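Lipase aflb (Neosartorya fumigata, PDB 6IDY) probably hydrolyses ester bonds of lipids such as triglycerides, with an alpha/beta-hydrolase scaffold that also carries a calcium ion. Local coordinates at residues 21-26 with 35-40; 274-279 with 420-425; 64-69 with 403-408; 71-76 with 89-94. One frame throughout, in Å; residues are numbered along the deposited sequence.

The four contacts show how helices and a loop outside the central sheet of an alpha/beta-hydrolase are joined by apolar touches and one probable hydrogen bond. Contacts 1 and 2, with centres 12 Å apart, meet where Ala23 CB lies 3.8 Å from Leu423 CB. Contact 1 also reaches contact 4, through Ile40 CG2 and Leu89 CD1 at 3.7 Å. Contacts 3 and 4 share helix 63-73, and Lys69 NZ of one lies 2.8 Å from Val91 O of the other, the probable hydrogen bond. Contacts 2 and 3, on successive helices 414-424 and 405-412, do not touch; their nearest atoms are about 14 Å apart. None includes a ligand of the calcium ion, which is held at Asp255, Ala377, His380 and Gly382.

Contact 1: residues 21-26 with 35-40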
loop_
_atom_site.group_PDB
_atom_site.type_symbol
_atom_site.label_atom_id
_atom_site.label_comp_id
_atom_site.label_asym_id
_atom_site.label_seq_id
_atom_site.Cartn_x
_atom_site.Cartn_y
_atom_site.Cartn_z
ATOM N N SER A 21 -22.658 -1.766 -8.535
ATOM C CA SER A 21 -23.919 -2.017 -9.260
ATOM C C SER A 21 -23.867 -1.356 -10.639
ATOM O O SER A 21 -24.314 -1.957 -11.617
ATOM C CB SER A 21 -25.121 -1.495 -8.476
ATOM O OG SER A 21 -25.191 -2.127 -7.210
ATOM N N SER A 22 -23.293 -0.136 -10.711
ATOM C CA SER A 22 -23.105 0.616 -11.954
ATOM C C SER A 22 -22.130 -0.135 -12.861
ATOM O O SER A 22 -22.395 -0.257 -14.056
ATOM C CB SER A 22 -22.566 2.014 -11.664
ATOM O OG SER A 22 -23.475 2.746 -10.859
ATOM N N ALA A 23 -21.020 -0.660 -12.284
ATOM C CA ALA A 23 -19.993 -1.427 -12.998
ATOM C C ALA A 23 -20.558 -2.729 -13.579
ATOM O O ALA A 23 -20.193 -3.108 -14.694
ATOM C CB ALA A 23 -18.819 -1.719 -12.079
ATOM N N ALA A 24 -21.478 -3.384 -12.841
ATOM C CA ALA A 24 -22.163 -4.611 -13.267
ATOM C C ALA A 24 -23.029 -4.341 -14.501
ATOM O O ALA A 24 -23.217 -5.234 -15.331
ATOM C CB ALA A 24 -23.033 -5.141 -12.137
ATOM N N ASN A 25 -23.538 -3.098 -14.621
ATOM C CA ASN A 25 -24.382 -2.651 -15.733
ATOM C C ASN A 25 -23.596 -1.789 -16.732
ATOM O O ASN A 25 -24.185 -1.124 -17.591
ATOM C CB ASN A 25 -25.605 -1.907 -15.194
ATOM C CG ASN A 25 -26.516 -2.778 -14.373
ATOM O OD1 ASN A 25 -26.911 -3.875 -14.787
ATOM N ND2 ASN A 25 -26.867 -2.307 -13.186
ATOM N N ASP A 26 -22.261 -1.828 -16.628
ATOM C CA ASP A 26 -21.369 -1.073 -17.492
ATOM C C ASP A 26 -20.845 -1.972 -18.608
ATOM O O ASP A 26 -20.049 -2.886 -18.367
ATOM C CB ASP A 26 -20.232 -0.431 -16.670
ATOM C CG ASP A 26 -19.380 0.588 -17.397
ATOM O OD1 ASP A 26 -19.577 0.768 -18.624
ATOM O OD2 ASP A 26 -18.505 1.200 -16.744
ATOM N N SER A 35 -19.791 -9.665 -13.576
ATOM C CA SER A 35 -20.371 -10.733 -12.750
ATOM C C SER A 35 -19.880 -10.639 -11.314
ATOM O O SER A 35 -20.692 -10.738 -10.394
ATOM C CB SER A 35 -20.042 -12.107 -13.328
ATOM O OG SER A 35 -20.569 -12.243 -14.638
ATOM N N ILE A 36 -18.557 -10.408 -11.127
ATOM C CA ILE A 36 -17.928 -10.266 -9.812
ATOM C C ILE A 36 -18.482 -9.028 -9.102
ATOM O O ILE A 36 -18.832 -9.117 -7.926
ATOM C CB ILE A 36 -16.369 -10.312 -9.895
ATOM C CG1 ILE A 36 -15.893 -11.694 -10.395
ATOM C CG2 ILE A 36 -15.712 -9.978 -8.546
ATOM C CD1 ILE A 36 -14.436 -11.759 -10.900
ATOM N N ALA A 37 -18.613 -7.896 -9.831
ATOM C CA ALA A 37 -19.167 -6.644 -9.302
ATOM C C ALA A 37 -20.622 -6.844 -8.862
ATOM O O ALA A 37 -20.980 -6.417 -7.765
ATOM C CB ALA A 37 -19.079 -5.544 -10.348
ATOM N N SER A 38 -21.441 -7.529 -9.699
ATOM C CA SER A 38 -22.847 -7.829 -9.411
ATOM C C SER A 38 -22.958 -8.708 -8.162
ATOM O O SER A 38 -23.699 -8.354 -7.240
ATOM C CB SER A 38 -23.510 -8.512 -10.604
ATOM O OG SER A 38 -24.893 -8.722 -10.371
ATOM N N LEU A 39 -22.172 -9.821 -8.116
ATOM C CA LEU A 39 -22.123 -10.768 -6.998
ATOM C C LEU A 39 -21.763 -10.062 -5.691
ATOM O O LEU A 39 -22.417 -10.302 -4.678
ATOM C CB LEU A 39 -21.127 -11.907 -7.290
ATOM C CG LEU A 39 -21.071 -13.047 -6.270
ATOM C CD1 LEU A 39 -21.276 -14.389 -6.944
ATOM C CD2 LEU A 39 -19.753 -13.032 -5.495
ATOM N N ILE A 40 -20.752 -9.176 -5.730
ATOM C CA ILE A 40 -20.287 -8.426 -4.563
ATOM C C ILE A 40 -21.343 -7.418 -4.106
ATOM O O ILE A 40 -21.652 -7.391 -2.916
ATOM C CB ILE A 40 -18.873 -7.804 -4.791
ATOM C CG1 ILE A 40 -17.807 -8.919 -4.850
ATOM C CG2 ILE A 40 -18.512 -6.775 -3.713
ATOM C CD1 ILE A 40 -16.449 -8.483 -5.277
#
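Ser38 has its OG anti to the backbone N (chi1 -176°) and beside its own carbonyl carbon; that torsion places the hydroxyl alone, and it is the CB that meets Ala24. The CB of Ala24 in turn points toward the other segment. The motif is a helical hairpin: helix 16-24 ends here, the chain turns, and helix 31-47 runs back past it in roughly the opposite direction. Small residues are what make so close a pairing possible. The CA atoms of Ala24 and Ser38 come within 5.1 Å, close enough for a side-chain methyl to reach the facing backbone. Ala24 CB rests 3.7 Å from Ser38 CB and 3.8 Å from Ser38 N, so the methyl is pressed against the backbone of the second helix as well as its side chain. One residue earlier on that helix, the methyl of Ala37 points back across the gap, 4.1 Å from Ala24 N. It therefore fills the groove beside the Ala24 methyl rather than meeting it head on. No hydrogen bond crosses between the segments, and the join rests on van der Waals contact. Polar ties lie at the margin: Ala24 O accepts a bond from Arg34 NE, while Asp26, in the turn, forms a salt bridge with Lys426. Deeper in the fold, Leu416 and Leu419 of helix 414-424 pack on Ile40 and Ile36. On the buried flank of the hairpin the last direct touch is methyl to methyl, with Ala23 CB 4.2 Å from Ala37 CB.

Contact 2: residues 274-279 with 420-425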
loop_
_atom_site.group_PDB
_atom_site.type_symbol
_atom_site.label_atom_id
_atom_site.label_comp_id
_atom_site.label_asym_id
_atom_site.label_seq_id
_atom_site.Cartn_x
_atom_site.Cartn_y
_atom_site.Cartn_z
ATOM N N PRO A 274 -1.746 -6.004 -14.757
ATOM C CA PRO A 274 -1.817 -6.466 -13.355
ATOM C C PRO A 274 -3.146 -6.030 -12.712
ATOM O O PRO A 274 -3.779 -5.079 -13.192
ATOM C CB PRO A 274 -0.662 -5.714 -12.696
ATOM C CG PRO A 274 0.299 -5.445 -13.813
ATOM C CD PRO A 274 -0.582 -5.122 -14.966
ATOM N N TRP A 275 -3.570 -6.730 -11.639
ATOM C CA TRP A 275 -4.831 -6.503 -10.912
ATOM C C TRP A 275 -6.055 -6.907 -11.741
ATOM O O TRP A 275 -6.556 -8.013 -11.573
ATOM C CB TRP A 275 -4.975 -5.048 -10.396
ATOM C CG TRP A 275 -3.952 -4.643 -9.381
ATOM C CD1 TRP A 275 -2.647 -4.315 -9.610
ATOM C CD2 TRP A 275 -4.170 -4.475 -7.974
ATOM N NE1 TRP A 275 -2.035 -3.964 -8.430
ATOM C CE2 TRP A 275 -2.951 -4.042 -7.410
ATOM C CE3 TRP A 275 -5.282 -4.641 -7.135
ATOM C CZ2 TRP A 275 -2.800 -3.826 -6.035
ATOM C CZ3 TRP A 275 -5.139 -4.393 -5.778
ATOM C CH2 TRP A 275 -3.915 -3.971 -5.243
ATOM N N LEU A 276 -6.528 -6.011 -12.634
ATOM C CA LEU A 276 -7.737 -6.184 -13.445
ATOM C C LEU A 276 -7.664 -7.324 -14.466
ATOM O O LEU A 276 -8.698 -7.914 -14.777
ATOM C CB LEU A 276 -8.122 -4.852 -14.128
ATOM C CG LEU A 276 -9.510 -4.775 -14.804
ATOM C CD1 LEU A 276 -10.640 -5.057 -13.813
ATOM C CD2 LEU A 276 -9.714 -3.436 -15.478
ATOM N N ALA A 277 -6.461 -7.651 -14.977
ATOM C CA ALA A 277 -6.262 -8.731 -15.957
ATOM C C ALA A 277 -7.119 -8.523 -17.222
ATOM O O ALA A 277 -7.701 -9.460 -17.765
ATOM C CB ALA A 277 -6.509 -10.105 -15.324
ATOM N N ALA A 278 -7.159 -7.275 -17.698
ATOM C CA ALA A 278 -7.924 -6.879 -18.878
ATOM C C ALA A 278 -7.038 -6.122 -19.883
ATOM O O ALA A 278 -5.848 -5.907 -19.626
ATOM C CB ALA A 278 -9.100 -6.009 -18.445
ATOM N N LEU A 279 -7.610 -5.743 -21.031
ATOM C CA LEU A 279 -6.913 -4.962 -22.057
ATOM C C LEU A 279 -7.013 -3.456 -21.757
ATOM O O LEU A 279 -6.067 -2.728 -22.025
ATOM C CB LEU A 279 -7.464 -5.267 -23.464
ATOM C CG LEU A 279 -7.214 -6.688 -24.018
ATOM C CD1 LEU A 279 -8.024 -6.923 -25.265
ATOM C CD2 LEU A 279 -5.730 -6.925 -24.301
ATOM N N ALA A 420 -13.923 -1.738 -6.796
ATOM C CA ALA A 420 -14.828 -0.630 -7.088
ATOM C C ALA A 420 -14.072 0.531 -7.744
ATOM O O ALA A 420 -14.516 1.020 -8.776
ATOM C CB ALA A 420 -15.504 -0.162 -5.810
ATOM N N GLU A 421 -12.905 0.929 -7.182
ATOM C CA GLU A 421 -12.079 2.009 -7.733
ATOM C C GLU A 421 -11.562 1.682 -9.149
ATOM O O GLU A 421 -11.622 2.543 -10.032
ATOM C CB GLU A 421 -10.912 2.354 -6.791
ATOM C CG GLU A 421 -11.314 3.156 -5.558
ATOM C CD GLU A 421 -11.774 4.580 -5.804
ATOM O OE1 GLU A 421 -11.254 5.229 -6.738
ATOM O OE2 GLU A 421 -12.665 5.047 -5.064
ATOM N N VAL A 422 -11.072 0.448 -9.366
ATOM C CA VAL A 422 -10.565 0.012 -10.681
ATOM C C VAL A 422 -11.686 0.069 -11.732
ATOM O O VAL A 422 -11.502 0.666 -12.802
ATOM C CB VAL A 422 -9.864 -1.384 -10.628
ATOM C CG1 VAL A 422 -9.608 -1.934 -12.027
ATOM C CG2 VAL A 422 -8.548 -1.305 -9.865
ATOM N N LEU A 423 -12.856 -0.498 -11.394
ATOM C CA LEU A 423 -13.999 -0.553 -12.304
ATOM C C LEU A 423 -14.586 0.817 -12.619
ATOM O O LEU A 423 -14.939 1.060 -13.772
ATOM C CB LEU A 423 -15.071 -1.536 -11.804
ATOM C CG LEU A 423 -14.625 -3.012 -11.620
ATOM C CD1 LEU A 423 -15.810 -3.907 -11.295
ATOM C CD2 LEU A 423 -13.903 -3.556 -12.848
ATOM N N ALA A 424 -14.624 1.731 -11.637
ATOM C CA ALA A 424 -15.153 3.089 -11.840
ATOM C C ALA A 424 -14.162 4.028 -12.537
ATOM O O ALA A 424 -14.571 5.094 -12.996
ATOM C CB ALA A 424 -15.582 3.690 -10.509
ATOM N N TYR A 425 -12.866 3.659 -12.604
ATOM C CA TYR A 425 -11.851 4.511 -13.226
ATOM C C TYR A 425 -12.127 4.714 -14.702
ATOM O O TYR A 425 -12.238 3.747 -15.455
ATOM C CB TYR A 425 -10.431 3.971 -13.007
ATOM C CG TYR A 425 -9.352 4.934 -13.457
ATOM C CD1 TYR A 425 -8.930 4.972 -14.785
ATOM C CD2 TYR A 425 -8.747 5.807 -12.556
ATOM C CE1 TYR A 425 -7.940 5.860 -15.205
ATOM C CE2 TYR A 425 -7.741 6.682 -12.960
ATOM C CZ TYR A 425 -7.343 6.706 -14.286
ATOM O OH TYR A 425 -6.355 7.571 -14.697
#
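Leu423, which meets Leu276 across this contact, gives its carbonyl O to Lys428 NZ, and Tyr425 O accepts a bond from the same NZ; the lysine thus ties together the end of helix 414-424, where the backbone leaves the helical course. In this alpha/beta-hydrolase fold the facing segment 274-279 is an irregular loop after strand 253-259, enclosed by the disulfide between Cys273 and Cys281. The loop offers one large apolar group to the helix. Leu276 holds CG anti to its backbone N (chi1 -169°), which carries the isobutyl group out to Val422, and the two side chains run past each other in opposite senses. Val422 CG1 lies against the flank of the leucine, 3.7 Å from Leu276 CD1, 3.8 Å from Leu276 CD2 and 3.9 Å from Leu276 CB. One valine methyl is therefore spread over the leucine from its root to both branch ends. Leu285 of helix 283-287 touches both partners and completes the buried cluster. Leu423 comes in at a slant, its side chain not starting out toward the loop, and reaches it with one branch end: Leu423 CD2 lies 3.7 Å from Leu276 CD1.

Contact 3: residues 64-69 with 403-408; sequences QEAFDK and LGLDDL
Ala66 presents a single methyl to helix 405-412, and that small bump settles into the hollow between two leucines one helical turn apart. Its CB lies 3.8 Å from Leu405 CD1 and 4.0 Å from Leu408 CD2, a nearly even fit on the two walls. Leu408 is itself the larger bump. With Val63 and Ile70 also touching it, Leu408 drops among residues 63, 66, 67 and 70 of helix 63-73, the four-residue hole of knobs-into-holes packing. Its fork is divided between two neighbours. The CD2 branch goes to the alanine, while the CD1 branch lies over one face of the Phe67 ring in a CH-pi contact, 4.0 Å from the ring centroid and 29° off the ring normal. That methyl is displaced toward one side of the ring, for Leu408 CD1 is 3.5 Å from Phe67 CE2 but 4.0 Å from Phe67 CD2. Phe67 reaches it because its CG stands beside the backbone N (chi1 -82°), swinging the ring off the helix toward the leucine; Tyr359 meets the same ring. A polar bond within segment 403-408 marks the start of the second helix. The backbone N-H of Gly404, at the N-cap, bonds to Asp407 OD2 at 2.8 Å and a nearly straight 166°, the half of a capping box that a glycine can supply, and Asp407 OD1 pairs with Lys183. Since no hydrogen bond spans the two segments, their docking depends on apolar surfaces that match in shape, with the aromatic face probably adding a weak directional preference.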
loop_
_atom_site.group_PDB
_atom_site.type_symbol
_atom_site.label_atom_id
_atom_site.label_comp_id
_atom_site.label_asym_id
_atom_site.label_seq_id
_atom_site.Cartn_x
_atom_site.Cartn_y
_atom_site.Cartn_z
ATOM N N GLN A 64 -8.150 -17.647 14.103
ATOM C CA GLN A 64 -7.893 -18.925 13.434
ATOM C C GLN A 64 -8.976 -19.237 12.395
ATOM O O GLN A 64 -8.642 -19.714 11.313
ATOM C CB GLN A 64 -7.733 -20.073 14.451
ATOM C CG GLN A 64 -7.322 -21.430 13.855
ATOM C CD GLN A 64 -6.021 -21.393 13.085
ATOM O OE1 GLN A 64 -6.003 -21.380 11.848
ATOM N NE2 GLN A 64 -4.903 -21.374 13.797
ATOM N N GLU A 65 -10.253 -18.929 12.701
ATOM C CA GLU A 65 -11.362 -19.127 11.764
ATOM C C GLU A 65 -11.202 -18.249 10.522
ATOM O O GLU A 65 -11.495 -18.704 9.420
ATOM C CB GLU A 65 -12.716 -18.867 12.429
ATOM C CG GLU A 65 -13.181 -20.020 13.299
ATOM C CD GLU A 65 -14.683 -20.174 13.431
ATOM O OE1 GLU A 65 -15.410 -19.168 13.271
ATOM O OE2 GLU A 65 -15.133 -21.309 13.704
ATOM N N ALA A 66 -10.712 -17.007 10.702
ATOM C CA ALA A 66 -10.461 -16.066 9.613
ATOM C C ALA A 66 -9.379 -16.614 8.686
ATOM O O ALA A 66 -9.563 -16.583 7.467
ATOM C CB ALA A 66 -10.041 -14.716 10.169
ATOM N N PHE A 67 -8.272 -17.153 9.264
ATOM C CA PHE A 67 -7.177 -17.755 8.504
ATOM C C PHE A 67 -7.607 -19.032 7.805
ATOM O O PHE A 67 -7.154 -19.278 6.686
ATOM C CB PHE A 67 -5.933 -17.990 9.374
ATOM C CG PHE A 67 -5.072 -16.766 9.559
ATOM C CD1 PHE A 67 -4.379 -16.214 8.485
ATOM C CD2 PHE A 67 -4.933 -16.178 10.807
ATOM C CE1 PHE A 67 -3.577 -15.082 8.657
ATOM C CE2 PHE A 67 -4.119 -15.054 10.982
ATOM C CZ PHE A 67 -3.452 -14.510 9.906
ATOM N N ASP A 68 -8.509 -19.825 8.440
ATOM C CA ASP A 68 -9.064 -21.050 7.854
ATOM C C ASP A 68 -9.841 -20.700 6.577
ATOM O O ASP A 68 -9.722 -21.408 5.580
ATOM C CB ASP A 68 -9.962 -21.801 8.860
ATOM C CG ASP A 68 -9.240 -22.502 10.003
ATOM O OD1 ASP A 68 -8.000 -22.612 9.949
ATOM O OD2 ASP A 68 -9.917 -22.938 10.947
ATOM N N LYS A 69 -10.588 -19.579 6.597
ATOM C CA LYS A 69 -11.328 -19.081 5.435
ATOM C C LYS A 69 -10.358 -18.650 4.331
ATOM O O LYS A 69 -10.600 -18.966 3.170
ATOM C CB LYS A 69 -12.234 -17.907 5.816
ATOM C CG LYS A 69 -13.423 -18.307 6.663
ATOM C CD LYS A 69 -14.226 -17.090 7.068
ATOM C CE LYS A 69 -15.364 -17.450 7.984
ATOM N NZ LYS A 69 -16.411 -18.218 7.265
ATOM N N LEU A 403 -2.980 -5.627 16.946
ATOM C CA LEU A 403 -4.140 -5.849 16.080
ATOM C C LEU A 403 -4.983 -7.047 16.518
ATOM O O LEU A 403 -4.487 -7.953 17.192
ATOM C CB LEU A 403 -3.719 -5.989 14.596
ATOM C CG LEU A 403 -2.943 -4.822 13.939
ATOM C CD1 LEU A 403 -2.605 -5.153 12.505
ATOM C CD2 LEU A 403 -3.730 -3.517 13.979
ATOM N N GLY A 404 -6.250 -7.036 16.120
ATOM C CA GLY A 404 -7.195 -8.106 16.415
ATOM C C GLY A 404 -7.895 -8.623 15.177
ATOM O O GLY A 404 -7.527 -8.267 14.052
ATOM N N LEU A 405 -8.922 -9.459 15.387
ATOM C CA LEU A 405 -9.747 -10.058 14.339
ATOM C C LEU A 405 -10.302 -9.037 13.325
ATOM O O LEU A 405 -10.122 -9.241 12.126
ATOM C CB LEU A 405 -10.879 -10.898 14.969
ATOM C CG LEU A 405 -11.909 -11.538 14.024
ATOM C CD1 LEU A 405 -11.265 -12.554 13.079
ATOM C CD2 LEU A 405 -13.048 -12.173 14.808
ATOM N N ASP A 406 -10.957 -7.953 13.800
ATOM C CA ASP A 406 -11.548 -6.900 12.955
ATOM C C ASP A 406 -10.531 -6.216 12.052
ATOM O O ASP A 406 -10.870 -5.809 10.940
ATOM C CB ASP A 406 -12.311 -5.870 13.806
ATOM C CG ASP A 406 -13.592 -6.391 14.453
ATOM O OD1 ASP A 406 -13.937 -7.576 14.229
ATOM O OD2 ASP A 406 -14.249 -5.613 15.178
ATOM N N ASP A 407 -9.279 -6.117 12.525
ATOM C CA ASP A 407 -8.153 -5.551 11.779
ATOM C C ASP A 407 -7.772 -6.477 10.616
ATOM O O ASP A 407 -7.593 -5.992 9.504
ATOM C CB ASP A 407 -6.967 -5.300 12.715
ATOM C CG ASP A 407 -7.268 -4.280 13.798
ATOM O OD1 ASP A 407 -7.691 -3.158 13.454
ATOM O OD2 ASP A 407 -7.063 -4.599 14.986
ATOM N N LEU A 408 -7.718 -7.808 10.864
ATOM C CA LEU A 408 -7.450 -8.837 9.855
ATOM C C LEU A 408 -8.571 -8.784 8.794
ATOM O O LEU A 408 -8.278 -8.689 7.601
ATOM C CB LEU A 408 -7.421 -10.240 10.527
ATOM C CG LEU A 408 -6.815 -11.442 9.755
ATOM C CD1 LEU A 408 -6.641 -12.610 10.672
ATOM C CD2 LEU A 408 -7.692 -11.900 8.594
#

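Contact 4: residues 71-76 with 89-94; sequences QSIFAD and LTVGLI
Ile73 and Val91 form the tight part of this contact, their side chains crossing at about a right angle. Two separate touches hold them: Ile73 CD1 lies 3.9 Å from Val91 CG2, and Ile73 CG1 lies 4.0 Å from Val91 CG1, so both valine methyls bear on the isoleucine chain. The side chain of Ile73 does not start out toward the other segment, and it is the extended far end (chi2 167°) that carries CD1 across. On the valine side, CG2 takes the crowded position between the backbone N and the carbonyl carbon, and from there it meets that end. Ile73 is buried, and Met84 and Glu87 of helix 81-90 press on it as well, so the apolar touch belongs to a wider packed surface. The other side of the contact is much looser. Ser72, an exposed residue, has its CB pointing toward the valine's segment, yet its OG comes no closer than 4.4 Å to Val91 CG1, and no hydrogen bond links the segments. Val91 is thus packed on its Ile73 side and only grazed on its serine side. The valine sits at the very point where its helix stops. Gly92, with a phi of 66°, is the first residue to leave the helical course, and its N bonds to Leu89 O at 3.0 Å. Leu93, just beyond, rests on Ala66 and Ile70. A glycine at positive phi with bonds back into the last turn is the Schellman motif, here ending one helix against its predecessor in a helix-loop-helix.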
loop_
_atom_site.group_PDB
_atom_site.type_symbol
_atom_site.label_atom_id
_atom_site.label_comp_id
_atom_site.label_asym_id
_atom_site.label_seq_id
_atom_site.Cartn_x
_atom_site.Cartn_y
_atom_site.Cartn_z
ATOM N N GLN A 71 -7.195 -19.732 3.903
ATOM C CA GLN A 71 -6.575 -20.984 3.446
ATOM C C GLN A 71 -7.504 -21.809 2.538
ATOM O O GLN A 71 -7.025 -22.517 1.651
ATOM C CB GLN A 71 -6.038 -21.799 4.632
ATOM C CG GLN A 71 -4.823 -21.101 5.259
ATOM C CD GLN A 71 -4.024 -21.964 6.191
ATOM O OE1 GLN A 71 -3.033 -22.585 5.793
ATOM N NE2 GLN A 71 -4.421 -21.998 7.457
ATOM N N SER A 72 -8.833 -21.654 2.716
ATOM C CA SER A 72 -9.857 -22.286 1.888
ATOM C C SER A 72 -9.827 -21.666 0.475
ATOM O O SER A 72 -10.027 -22.377 -0.511
ATOM C CB SER A 72 -11.236 -22.100 2.516
ATOM O OG SER A 72 -12.258 -22.613 1.676
ATOM N N ILE A 73 -9.565 -20.342 0.387
ATOM C CA ILE A 73 -9.459 -19.609 -0.882
ATOM C C ILE A 73 -8.191 -20.082 -1.621
ATOM O O ILE A 73 -8.208 -20.219 -2.844
ATOM C CB ILE A 73 -9.468 -18.059 -0.661
ATOM C CG1 ILE A 73 -10.780 -17.589 0.016
ATOM C CG2 ILE A 73 -9.209 -17.288 -1.972
ATOM C CD1 ILE A 73 -10.754 -16.134 0.572
ATOM N N PHE A 74 -7.118 -20.359 -0.860
ATOM C CA PHE A 74 -5.811 -20.793 -1.365
ATOM C C PHE A 74 -5.698 -22.307 -1.600
ATOM O O PHE A 74 -4.623 -22.772 -1.991
ATOM C CB PHE A 74 -4.700 -20.314 -0.412
ATOM C CG PHE A 74 -4.243 -18.887 -0.625
ATOM C CD1 PHE A 74 -5.059 -17.814 -0.273
ATOM C CD2 PHE A 74 -2.981 -18.615 -1.138
ATOM C CE1 PHE A 74 -4.636 -16.496 -0.474
ATOM C CE2 PHE A 74 -2.550 -17.293 -1.316
ATOM C CZ PHE A 74 -3.383 -16.244 -0.989
ATOM N N ALA A 75 -6.804 -23.068 -1.393
ATOM C CA ALA A 75 -6.840 -24.533 -1.543
ATOM C C ALA A 75 -6.437 -25.044 -2.930
ATOM O O ALA A 75 -5.818 -26.100 -3.023
ATOM C CB ALA A 75 -8.212 -25.075 -1.157
ATOM N N ASP A 76 -6.790 -24.306 -3.997
ATOM C CA ASP A 76 -6.465 -24.662 -5.383
ATOM C C ASP A 76 -5.255 -23.881 -5.891
ATOM O O ASP A 76 -4.942 -23.919 -7.084
ATOM C CB ASP A 76 -7.684 -24.461 -6.302
ATOM C CG ASP A 76 -8.856 -25.363 -5.974
ATOM O OD1 ASP A 76 -8.666 -26.603 -5.951
ATOM O OD2 ASP A 76 -9.964 -24.833 -5.745
ATOM N N LEU A 89 -15.955 -12.734 -0.173
ATOM C CA LEU A 89 -17.362 -12.709 0.219
ATOM C C LEU A 89 -18.008 -14.088 0.213
ATOM O O LEU A 89 -18.841 -14.357 1.078
ATOM C CB LEU A 89 -18.175 -11.706 -0.607
ATOM C CG LEU A 89 -17.989 -10.216 -0.272
ATOM C CD1 LEU A 89 -18.932 -9.373 -1.081
ATOM C CD2 LEU A 89 -18.229 -9.925 1.219
ATOM N N THR A 90 -17.618 -14.970 -0.736
ATOM C CA THR A 90 -18.148 -16.342 -0.867
ATOM C C THR A 90 -17.929 -17.149 0.425
ATOM O O THR A 90 -18.836 -17.853 0.870
ATOM C CB THR A 90 -17.560 -17.036 -2.115
ATOM O OG1 THR A 90 -17.750 -16.191 -3.251
ATOM C CG2 THR A 90 -18.191 -18.406 -2.391
ATOM N N VAL A 91 -16.741 -17.007 1.039
ATOM C CA VAL A 91 -16.383 -17.686 2.292
ATOM C C VAL A 91 -16.943 -16.954 3.527
ATOM O O VAL A 91 -16.791 -17.446 4.644
ATOM C CB VAL A 91 -14.857 -17.973 2.423
ATOM C CG1 VAL A 91 -14.339 -18.803 1.250
ATOM C CG2 VAL A 91 -14.046 -16.689 2.598
ATOM N N GLY A 92 -17.548 -15.787 3.311
ATOM C CA GLY A 92 -18.137 -14.961 4.360
ATOM C C GLY A 92 -17.130 -14.395 5.342
ATOM O O GLY A 92 -17.404 -14.330 6.541
ATOM N N LEU A 93 -15.959 -13.981 4.843
ATOM C CA LEU A 93 -14.893 -13.426 5.677
ATOM C C LEU A 93 -15.228 -12.033 6.238
ATOM O O LEU A 93 -14.809 -11.710 7.352
ATOM C CB LEU A 93 -13.560 -13.399 4.890
ATOM C CG LEU A 93 -12.271 -13.114 5.677
ATOM C CD1 LEU A 93 -11.922 -14.249 6.603
ATOM C CD2 LEU A 93 -11.112 -12.911 4.750
ATOM N N ILE A 94 -15.981 -11.219 5.481
ATOM C CA ILE A 94 -16.281 -9.856 5.904
ATOM C C ILE A 94 -17.647 -9.761 6.586
ATOM O O ILE A 94 -18.674 -9.976 5.938
ATOM C CB ILE A 94 -16.105 -8.798 4.776
ATOM C CG1 ILE A 94 -14.924 -9.121 3.809
ATOM C CG2 ILE A 94 -15.980 -7.376 5.361
ATOM C CD1 ILE A 94 -13.443 -9.321 4.435
#